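Local coordinates for protein aldehyde dehydrogenase (Burkholderia vietnamiensis, PDB 5KF0) that probably oxidises aldehydes to carboxylic acids with a nicotinamide cofactor and binds NADPH, at residues V419-S423 with L424-Q428; D275-V278 with D279-F283; A44-D47 with A48-D52. One frame throughout, in Å; residues are numbered along the deposited sequence.

Contacts 1 and 3 are both helix N-caps, a serine and an aspartate respectively, whereas contact 2 lies within a single helix. Contacts 1 and 2 belong to neighbouring beta-alpha-beta units of one mixed sheet and touch directly: Phe420 packs on Tyr276, Val277, Arg280 and Leu281. Contact 3 is remote, its centre about 51 Å from that of contact 1. In contact 2 Val277, Val278, Leu281 and Ala282 are buried and Asp275 is exposed; contact 3 keeps Ala46, Ala50 and Ile51 inside and Asp47 and Gln49 outside. The serine cap of contact 1 faces another subunit, the Tyr-Arg pair of contact 2 reaches a further one, and the aspartate cap of contact 3 binds a water.

Contact 1: residues V419-S423 with L424-Q428; sequences VFTDS and LTHAQ
An N-cap opens helix 424-433 in the beta-alpha-beta unit formed with strands 416-420 and 438-441. Ser423 holds the cap position, and its OG accepts from the N-H of His426 at 3.1 Å in a nearly straight bond, 164° at the hydrogen. With OG anti to the backbone N (chi1 170°), the hydroxyl is set beside the carbonyl carbon and toward the N-H of His426. Serine suits this place because its short side chain brings an acceptor to an N-H that has no earlier helical carbonyl. The regular helical bonding begins alongside, Ala427 N donating to Ser423 O at 2.9 Å, and the small Ala427 packs inward toward Ile441 of the next strand.

Just before the cap an ST turn bends the chain away from the strand: Thr421 OG1 accepts from Ser423 N at 3.0 Å. The same hydroxyl lies at the edge of the His426 ring, near its plane, and is 3.9 Å from His426 CB. Asp267 OD1 alone bonds to both Thr421 OG1 and His426 ND1, which ties the turn to the helix, and Phe401 stacks on the imidazole.

Ser423 OG also bonds to Asp422 OD2 of the second subunit, and Asp422 OD2 in turn to Ser423 OG of that subunit; Asp422 OD1 pairs with its Thr425 OG1, so the helix start lies in a subunit interface. The methylene of His426 also lies against the serine, His426 CB being 3.8 Å from Ser423 CB.

Contact 2: residues D275-V278 with D279-F283; sequences DYVV and DRLAF
Tyr276 and Arg280, one turn apart on helix 274-286, meet through an aromatic face and an aliphatic chain. Arg280 CG covers one face of the ring near its CE2-CZ side, 3.4 Å from Tyr276 CE2 and 3.6 Å from Tyr276 CZ. Tyrosine swings its ring toward the next turn because CG is anti to the backbone N (chi1 162°). The arginine chain bends at chi2 and chi3; its guanidinium plane lies 17° from that of the ring, but the group is displaced past the ring and does not stack on it. Arginine suits the place by pairing methylenes that can cover a ring with a charged end that reaches beyond it.

On another side of the helix, Val277 and Leu281 lie side by side and point the same way, with Val277 CG1 3.7 Å from Leu281 CD1. These branched apolar residues face strand 263-266, touching Val266 and Ala264. Beneath both pairs run i to i+4 backbone bonds: Arg280 N donates to Tyr276 O at 3.0 Å, and Leu281 N to Val277 O at 2.8 Å.

Further out, Arg280 NE forms a salt bridge with Asp443, while Tyr276 OH bonds to Asn442 O and to Arg483 of the fourth subunit. These outside partners, with the van der Waals contact of CG on the ring face, probably limit the rotation of both side chains. Asp443 probably offsets the charge of Arg280 where arginines of the fourth subunit approach, and the tyrosine ring gives Arg485 of that subunit an aromatic face for a cation-pi contact.

Contact 3: residues A44-D47 with A48-D52; sequences ALAD and AQAID
Asp47 is the N-cap residue of helix 48-60, which follows strand 39-43 after a short loop, and the first turn of that helix gathers round its carboxylate and carbonyl. Ala48 opens the helix with its methyl directed away from the cap.

Gln49 comes next, on the exposed side. Its amide and the Asp47 carboxylate pass with their planes 63° apart, and a water joins them: it donates to Asp47 OD2 at 2.7 Å and to Gln49 OE1 at 3.1 Å. A bend at chi2 (60°) folds the glutamine back toward the cap, and its length and polar end suit an exposed first turn. A crystal neighbour also touches it, so its conformation may partly reflect the lattice.

Ala50 supplies the capping bond, its N-H donating to Asp47 OD1 at 3.0 Å, nearly along the C-O axis of the carboxylate. Asp47 can reach it because chi1 is 62°, with CG placed between the backbone N and the carbonyl carbon. The negative charge of aspartate probably also interacts favourably with the positive end of the helix dipole. On the inner side Ala50 CB packs 4.0 Å from Ala46 CB, and both methyls touch Tyr16 of strand 13-18; the small methyls let the loop and the first turn approach each other and Tyr16 closely.

Ile51 turns inward too, packing on Leu214, Leu223 and Phe224. Its N-H donates to Asp47 O at 3.0 Å, completing the first helical turn, while its CG1 passes 3.4 Å from that same Asp47 O.

Contact 1: residues V419-S423 with L424-Q428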
ATOM      1  N   VAL A 419      -8.840  21.318  17.329  1.00 11.35           N
ATOM      2  CA  VAL A 419      -8.237  21.480  18.654  1.00 10.67           C
ATOM      3  C   VAL A 419      -6.972  22.313  18.509  1.00 12.34           C
ATOM      4  O   VAL A 419      -5.993  21.857  17.908  1.00 12.63           O
ATOM      5  CB  VAL A 419      -7.894  20.144  19.334  1.00 12.45           C
ATOM      6  CG1 VAL A 419      -7.419  20.419  20.768  1.00 12.23           C
ATOM      7  CG2 VAL A 419      -9.086  19.186  19.327  1.00 12.26           C
ATOM      8  N   PHE A 420      -6.979  23.515  19.080  1.00 12.43           N
ATOM      9  CA  PHE A 420      -5.771  24.333  19.174  1.00 12.40           C
ATOM     10  C   PHE A 420      -5.036  23.908  20.440  1.00 12.10           C
ATOM     11  O   PHE A 420      -5.436  24.260  21.553  1.00 14.37           O
ATOM     12  CB  PHE A 420      -6.117  25.819  19.196  1.00 11.62           C
ATOM     13  CG  PHE A 420      -6.721  26.324  17.910  1.00 11.26           C
ATOM     14  CD1 PHE A 420      -5.911  26.794  16.878  1.00 13.35           C
ATOM     15  CD2 PHE A 420      -8.101  26.348  17.741  1.00 13.41           C
ATOM     16  CE1 PHE A 420      -6.464  27.274  15.691  1.00 13.45           C
ATOM     17  CE2 PHE A 420      -8.664  26.828  16.555  1.00 16.36           C
ATOM     18  CZ  PHE A 420      -7.845  27.281  15.534  1.00 15.17           C
ATOM     19  N   THR A 421      -3.962  23.139  20.271  1.00 11.14           N
ATOM     20  CA  THR A 421      -3.153  22.643  21.381  1.00 14.92           C
ATOM     21  C   THR A 421      -1.745  22.391  20.861  1.00 14.79           C
ATOM     22  O   THR A 421      -1.556  22.108  19.673  1.00 15.16           O
ATOM     23  CB  THR A 421      -3.721  21.341  21.989  1.00 14.86           C
ATOM     24  OG1 THR A 421      -2.967  20.988  23.158  1.00 14.84           O
ATOM     25  CG2 THR A 421      -3.649  20.170  20.983  1.00 13.74           C
ATOM     26  N   ASP A 422      -0.759  22.513  21.749  1.00 14.49           N
ATOM     27  CA  ASP A 422       0.588  22.034  21.468  1.00 15.50           C
ATOM     28  C   ASP A 422       0.905  20.762  22.241  1.00 16.79           C
ATOM     29  O   ASP A 422       2.035  20.272  22.166  1.00 16.29           O
ATOM     30  CB  ASP A 422       1.633  23.113  21.780  1.00 14.72           C
ATOM     31  CG  ASP A 422       3.025  22.778  21.201  1.00 15.74           C
ATOM     32  OD1 ASP A 422       3.101  22.463  20.002  1.00 18.12           O
ATOM     33  OD2 ASP A 422       4.013  22.826  21.945  1.00 18.31           O
ATOM     34  N   SER A 423      -0.066  20.202  22.963  1.00 12.98           N
ATOM     35  CA  SER A 423       0.176  19.031  23.802  1.00 12.65           C
ATOM     36  C   SER A 423      -0.008  17.757  22.991  1.00 14.01           C
ATOM     37  O   SER A 423      -1.105  17.482  22.494  1.00 14.52           O
ATOM     38  CB  SER A 423      -0.766  19.027  25.009  1.00 13.65           C
ATOM     39  OG  SER A 423      -0.712  17.791  25.698  1.00 14.94           O
ATOM     40  N   LEU A 424       1.066  16.973  22.874  1.00 12.96           N
ATOM     41  CA  LEU A 424       0.953  15.663  22.244  1.00 11.97           C
ATOM     42  C   LEU A 424      -0.105  14.827  22.941  1.00 14.96           C
ATOM     43  O   LEU A 424      -0.939  14.188  22.289  1.00 16.09           O
ATOM     44  CB  LEU A 424       2.295  14.939  22.315  1.00 14.24           C
ATOM     45  CG  LEU A 424       3.360  15.174  21.264  1.00 29.09           C
ATOM     46  CD1 LEU A 424       4.699  14.730  21.840  1.00 29.58           C
ATOM     47  CD2 LEU A 424       3.008  14.365  20.026  1.00 27.69           C
ATOM     48  N   THR A 425      -0.064  14.812  24.275  1.00 14.32           N
ATOM     49  CA  THR A 425      -1.029  14.040  25.055  1.00 15.55           C
ATOM     50  C   THR A 425      -2.458  14.436  24.701  1.00 14.26           C
ATOM     51  O   THR A 425      -3.314  13.580  24.462  1.00 14.85           O
ATOM     52  CB  THR A 425      -0.766  14.232  26.546  1.00 18.97           C
ATOM     53  OG1 THR A 425       0.572  13.820  26.859  1.00 18.71           O
ATOM     54  CG2 THR A 425      -1.743  13.397  27.377  1.00 17.78           C
ATOM     55  N   HIS A 426      -2.736  15.737  24.643  1.00 13.03           N
ATOM     56  CA  HIS A 426      -4.101  16.142  24.327  1.00 13.70           C
ATOM     57  C   HIS A 426      -4.458  15.869  22.871  1.00 11.62           C
ATOM     58  O   HIS A 426      -5.603  15.508  22.572  1.00 14.14           O
ATOM     59  CB  HIS A 426      -4.305  17.614  24.673  1.00 14.38           C
ATOM     60  CG  HIS A 426      -4.470  17.851  26.140  1.00 14.00           C
ATOM     61  ND1 HIS A 426      -4.605  19.110  26.685  1.00 13.55           N
ATOM     62  CD2 HIS A 426      -4.531  16.983  27.178  1.00 16.04           C
ATOM     63  CE1 HIS A 426      -4.734  19.008  27.996  1.00 17.65           C
ATOM     64  NE2 HIS A 426      -4.689  17.728  28.323  1.00 17.41           N
ATOM     65  N   ALA A 427      -3.518  16.063  21.941  1.00 11.92           N
ATOM     66  CA  ALA A 427      -3.825  15.768  20.543  1.00 14.78           C
ATOM     67  C   ALA A 427      -4.148  14.291  20.357  1.00 12.85           C
ATOM     68  O   ALA A 427      -5.110  13.939  19.661  1.00 13.19           O
ATOM     69  CB  ALA A 427      -2.665  16.196  19.639  1.00 14.50           C
ATOM     70  N   GLN A 428      -3.376  13.414  21.000  1.00 12.31           N
ATOM     71  CA  GLN A 428      -3.625  11.970  20.935  0.55 13.54           C
ATOM     72  C   GLN A 428      -4.969  11.613  21.558  1.00 14.66           C
ATOM     73  O   GLN A 428      -5.722  10.779  21.033  1.00 13.20           O
ATOM     74  CB  GLN A 428      -2.521  11.213  21.678  0.55 15.45           C
ATOM     75  CG  GLN A 428      -1.113  11.382  21.141  0.55 23.61           C
ATOM     76  CD  GLN A 428      -0.051  11.119  22.205  0.55 20.43           C
ATOM     77  OE1 GLN A 428      -0.350  11.013  23.401  0.55 19.77           O
ATOM     78  NE2 GLN A 428       1.193  11.010  21.772  0.55 22.56           N
TER

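Contact 2: residues D275-V278 with D279-F283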
ATOM      1  N   ASP A 275      -3.992  35.614  18.955  1.00 18.04           N
ATOM      2  CA  ASP A 275      -4.411  36.360  17.768  1.00 19.20           C
ATOM      3  C   ASP A 275      -4.573  35.432  16.570  1.00 17.47           C
ATOM      4  O   ASP A 275      -5.512  35.585  15.780  1.00 16.36           O
ATOM      5  CB  ASP A 275      -3.421  37.481  17.447  1.00 20.42           C
ATOM      6  CG  ASP A 275      -3.520  38.648  18.420  1.00 27.35           C
ATOM      7  OD1 ASP A 275      -4.571  38.806  19.074  1.00 20.52           O
ATOM      8  OD2 ASP A 275      -2.542  39.413  18.527  1.00 25.10           O
ATOM      9  N   TYR A 276      -3.670  34.456  16.422  1.00 16.91           N
ATOM     10  CA  TYR A 276      -3.816  33.465  15.361  1.00 14.10           C
ATOM     11  C   TYR A 276      -5.087  32.651  15.560  1.00 13.64           C
ATOM     12  O   TYR A 276      -5.863  32.442  14.619  1.00 13.93           O
ATOM     13  CB  TYR A 276      -2.598  32.531  15.327  1.00 15.94           C
ATOM     14  CG  TYR A 276      -2.868  31.241  14.572  1.00 15.53           C
ATOM     15  CD1 TYR A 276      -3.060  30.038  15.248  1.00 13.73           C
ATOM     16  CD2 TYR A 276      -2.950  31.234  13.181  1.00 14.53           C
ATOM     17  CE1 TYR A 276      -3.334  28.859  14.546  1.00 12.64           C
ATOM     18  CE2 TYR A 276      -3.207  30.070  12.476  1.00 15.09           C
ATOM     19  CZ  TYR A 276      -3.399  28.884  13.168  1.00 14.65           C
ATOM     20  OH  TYR A 276      -3.674  27.738  12.461  1.00 15.25           O
ATOM     21  N   VAL A 277      -5.306  32.180  16.789  1.00 15.34           N
ATOM     22  CA  VAL A 277      -6.486  31.370  17.092  1.00 12.26           C
ATOM     23  C   VAL A 277      -7.758  32.144  16.772  1.00 15.82           C
ATOM     24  O   VAL A 277      -8.659  31.646  16.087  1.00 15.07           O
ATOM     25  CB  VAL A 277      -6.452  30.925  18.566  1.00 15.33           C
ATOM     26  CG1 VAL A 277      -7.762  30.228  18.956  1.00 16.53           C
ATOM     27  CG2 VAL A 277      -5.230  29.993  18.800  1.00 14.58           C
ATOM     28  N   VAL A 278      -7.838  33.382  17.263  1.00 14.44           N
ATOM     29  CA  VAL A 278      -9.014  34.217  17.037  1.00 16.39           C
ATOM     30  C   VAL A 278      -9.243  34.445  15.549  1.00 15.94           C
ATOM     31  O   VAL A 278     -10.385  34.403  15.075  1.00 15.80           O
ATOM     32  CB  VAL A 278      -8.865  35.538  17.813  1.00 14.97           C
ATOM     33  CG1 VAL A 278      -9.838  36.600  17.294  1.00 17.32           C
ATOM     34  CG2 VAL A 278      -9.074  35.281  19.299  1.00 18.38           C
ATOM     35  N   ASP A 279      -8.169  34.661  14.781  1.00 13.08           N
ATOM     36  CA  ASP A 279      -8.329  34.856  13.341  1.00 14.93           C
ATOM     37  C   ASP A 279      -8.918  33.615  12.679  1.00 15.35           C
ATOM     38  O   ASP A 279      -9.816  33.722  11.835  1.00 15.81           O
ATOM     39  CB  ASP A 279      -6.990  35.230  12.707  1.00 19.07           C
ATOM     40  CG  ASP A 279      -7.123  35.562  11.231  1.00 27.87           C
ATOM     41  OD1 ASP A 279      -7.745  36.594  10.905  1.00 35.70           O
ATOM     42  OD2 ASP A 279      -6.608  34.788  10.401  1.00 33.60           O
ATOM     43  N   ARG A 280      -8.459  32.423  13.083  1.00 13.03           N
ATOM     44  CA  ARG A 280      -8.968  31.198  12.471  1.00 14.54           C
ATOM     45  C   ARG A 280     -10.383  30.876  12.947  1.00 11.42           C
ATOM     46  O   ARG A 280     -11.196  30.353  12.175  1.00 12.79           O
ATOM     47  CB  ARG A 280      -8.016  30.034  12.761  1.00 12.98           C
ATOM     48  CG  ARG A 280      -6.614  30.232  12.155  1.00 13.47           C
ATOM     49  CD  ARG A 280      -6.735  30.491  10.666  1.00 17.06           C
ATOM     50  NE  ARG A 280      -7.099  29.273   9.948  1.00 14.92           N
ATOM     51  CZ  ARG A 280      -7.536  29.234   8.694  1.00 16.50           C
ATOM     52  NH1 ARG A 280      -7.700  30.363   8.005  1.00 20.99           N
ATOM     53  NH2 ARG A 280      -7.816  28.061   8.132  1.00 15.93           N
ATOM     54  N   LEU A 281     -10.699  31.183  14.212  1.00 12.53           N
ATOM     55  CA  LEU A 281     -12.073  31.007  14.688  1.00 11.96           C
ATOM     56  C   LEU A 281     -13.040  31.890  13.906  1.00 12.62           C
ATOM     57  O   LEU A 281     -14.115  31.439  13.493  1.00 12.80           O
ATOM     58  CB  LEU A 281     -12.163  31.323  16.184  1.00 12.49           C
ATOM     59  CG  LEU A 281     -11.461  30.357  17.142  1.00 14.71           C
ATOM     60  CD1 LEU A 281     -11.398  30.952  18.547  1.00 15.05           C
ATOM     61  CD2 LEU A 281     -12.204  29.012  17.157  1.00 14.54           C
ATOM     62  N   ALA A 282     -12.669  33.152  13.687  1.00 14.31           N
ATOM     63  CA  ALA A 282     -13.526  34.054  12.926  1.00 15.77           C
ATOM     64  C   ALA A 282     -13.671  33.585  11.485  1.00 18.38           C
ATOM     65  O   ALA A 282     -14.773  33.610  10.923  1.00 16.60           O
ATOM     66  CB  ALA A 282     -12.964  35.478  12.988  1.00 14.78           C
ATOM     67  N   PHE A 283     -12.575  33.131  10.874  1.00 13.95           N
ATOM     68  CA  PHE A 283     -12.665  32.555   9.540  1.00 12.67           C
ATOM     69  C   PHE A 283     -13.625  31.371   9.524  1.00 14.20           C
ATOM     70  O   PHE A 283     -14.540  31.307   8.699  1.00 14.77           O
ATOM     71  CB  PHE A 283     -11.285  32.110   9.055  1.00 14.18           C
ATOM     72  CG  PHE A 283     -11.334  31.315   7.790  1.00 20.64           C
ATOM     73  CD1 PHE A 283     -11.215  29.934   7.814  1.00 24.81           C
ATOM     74  CD2 PHE A 283     -11.529  31.948   6.576  1.00 23.61           C
ATOM     75  CE1 PHE A 283     -11.285  29.202   6.646  1.00 28.37           C
ATOM     76  CE2 PHE A 283     -11.590  31.218   5.406  1.00 26.11           C
ATOM     77  CZ  PHE A 283     -11.473  29.844   5.447  1.00 21.04           C
TER

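Contact 3: residues A44-D47 with A48-D52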
ATOM      1  N   ALA A  44     -32.438  25.657 -18.462  1.00 13.25           N
ATOM      2  CA  ALA A  44     -33.366  24.597 -18.825  1.00 13.50           C
ATOM      3  C   ALA A  44     -33.587  23.645 -17.651  1.00 14.64           C
ATOM      4  O   ALA A  44     -32.631  23.163 -17.033  1.00 16.17           O
ATOM      5  CB  ALA A  44     -32.841  23.833 -20.046  1.00 17.35           C
ATOM      6  N   LEU A  45     -34.856  23.366 -17.359  1.00 16.21           N
ATOM      7  CA  LEU A  45     -35.254  22.472 -16.280  1.00 16.72           C
ATOM      8  C   LEU A  45     -35.564  21.100 -16.868  1.00 16.32           C
ATOM      9  O   LEU A  45     -36.404  20.987 -17.767  1.00 16.49           O
ATOM     10  CB  LEU A  45     -36.479  23.037 -15.564  1.00 17.50           C
ATOM     11  CG  LEU A  45     -36.971  22.284 -14.334  1.00 17.42           C
ATOM     12  CD1 LEU A  45     -35.955  22.416 -13.184  1.00 15.33           C
ATOM     13  CD2 LEU A  45     -38.351  22.790 -13.937  1.00 18.95           C
ATOM     14  N   ALA A  46     -34.889  20.067 -16.372  1.00 14.42           N
ATOM     15  CA  ALA A  46     -35.102  18.714 -16.879  1.00 16.00           C
ATOM     16  C   ALA A  46     -36.327  18.079 -16.230  1.00 17.76           C
ATOM     17  O   ALA A  46     -36.456  18.088 -15.003  1.00 19.75           O
ATOM     18  CB  ALA A  46     -33.867  17.855 -16.609  1.00 14.73           C
ATOM     19  N   ASP A  47     -37.224  17.513 -17.047  1.00 16.31           N
ATOM     20  CA  ASP A  47     -38.344  16.770 -16.482  1.00 16.23           C
ATOM     21  C   ASP A  47     -37.978  15.289 -16.367  1.00 17.86           C
ATOM     22  O   ASP A  47     -36.860  14.872 -16.683  1.00 16.29           O
ATOM     23  CB  ASP A  47     -39.628  16.989 -17.288  1.00 19.23           C
ATOM     24  CG  ASP A  47     -39.540  16.510 -18.734  1.00 21.19           C
ATOM     25  OD1 ASP A  47     -38.609  15.773 -19.110  1.00 21.37           O
ATOM     26  OD2 ASP A  47     -40.443  16.882 -19.513  1.00 24.07           O
ATOM     27  N   ALA A  48     -38.926  14.485 -15.876  1.00 21.14           N
ATOM     28  CA  ALA A  48     -38.620  13.081 -15.624  1.00 22.31           C
ATOM     29  C   ALA A  48     -38.244  12.345 -16.902  1.00 20.15           C
ATOM     30  O   ALA A  48     -37.452  11.396 -16.857  1.00 18.38           O
ATOM     31  CB  ALA A  48     -39.807  12.394 -14.945  1.00 21.83           C
ATOM     32  N   GLN A  49     -38.813  12.744 -18.048  1.00 17.99           N
ATOM     33  CA  GLN A  49     -38.471  12.088 -19.308  1.00 20.44           C
ATOM     34  C   GLN A  49     -37.027  12.357 -19.694  1.00 20.67           C
ATOM     35  O   GLN A  49     -36.347  11.478 -20.236  1.00 18.74           O
ATOM     36  CB  GLN A  49     -39.399  12.551 -20.429  1.00 23.52           C
ATOM     37  CG  GLN A  49     -40.766  11.924 -20.385  1.00 29.39           C
ATOM     38  CD  GLN A  49     -41.493  12.240 -19.098  1.00 38.88           C
ATOM     39  OE1 GLN A  49     -41.781  13.401 -18.803  1.00 34.92           O
ATOM     40  NE2 GLN A  49     -41.757  11.210 -18.302  1.00 45.89           N
ATOM     41  N   ALA A  50     -36.553  13.577 -19.453  1.00 18.09           N
ATOM     42  CA  ALA A  50     -35.152  13.882 -19.728  1.00 18.21           C
ATOM     43  C   ALA A  50     -34.236  13.116 -18.784  1.00 19.46           C
ATOM     44  O   ALA A  50     -33.167  12.643 -19.196  1.00 15.79           O
ATOM     45  CB  ALA A  50     -34.904  15.389 -19.621  1.00 17.95           C
ATOM     46  N   ILE A  51     -34.635  12.984 -17.514  1.00 14.93           N
ATOM     47  CA  ILE A  51     -33.827  12.227 -16.556  1.00 12.51           C
ATOM     48  C   ILE A  51     -33.763  10.764 -16.973  1.00 14.68           C
ATOM     49  O   ILE A  51     -32.688  10.152 -16.997  1.00 15.00           O
ATOM     50  CB  ILE A  51     -34.394  12.380 -15.132  1.00 15.14           C
ATOM     51  CG1 ILE A  51     -34.307  13.837 -14.677  1.00 15.78           C
ATOM     52  CG2 ILE A  51     -33.625  11.484 -14.145  1.00 16.66           C
ATOM     53  CD1 ILE A  51     -35.170  14.141 -13.443  1.00 18.65           C
ATOM     54  N   ASP A  52     -34.913  10.194 -17.335  1.00 15.21           N
ATOM     55  CA  ASP A  52     -34.936   8.809 -17.795  1.00 14.85           C
ATOM     56  C   ASP A  52     -34.061   8.612 -19.030  1.00 18.40           C
ATOM     57  O   ASP A  52     -33.327   7.621 -19.124  1.00 16.67           O
ATOM     58  CB  ASP A  52     -36.367   8.372 -18.090  1.00 17.13           C
ATOM     59  CG  ASP A  52     -36.416   7.002 -18.714  1.00 26.86           C
ATOM     60  OD1 ASP A  52     -36.164   6.026 -17.988  1.00 24.21           O
ATOM     61  OD2 ASP A  52     -36.677   6.900 -19.932  1.00 33.62           O
TER
HETATM   62  O   HOH W   1     -41.917  15.295 -21.200  1.00 30.92           O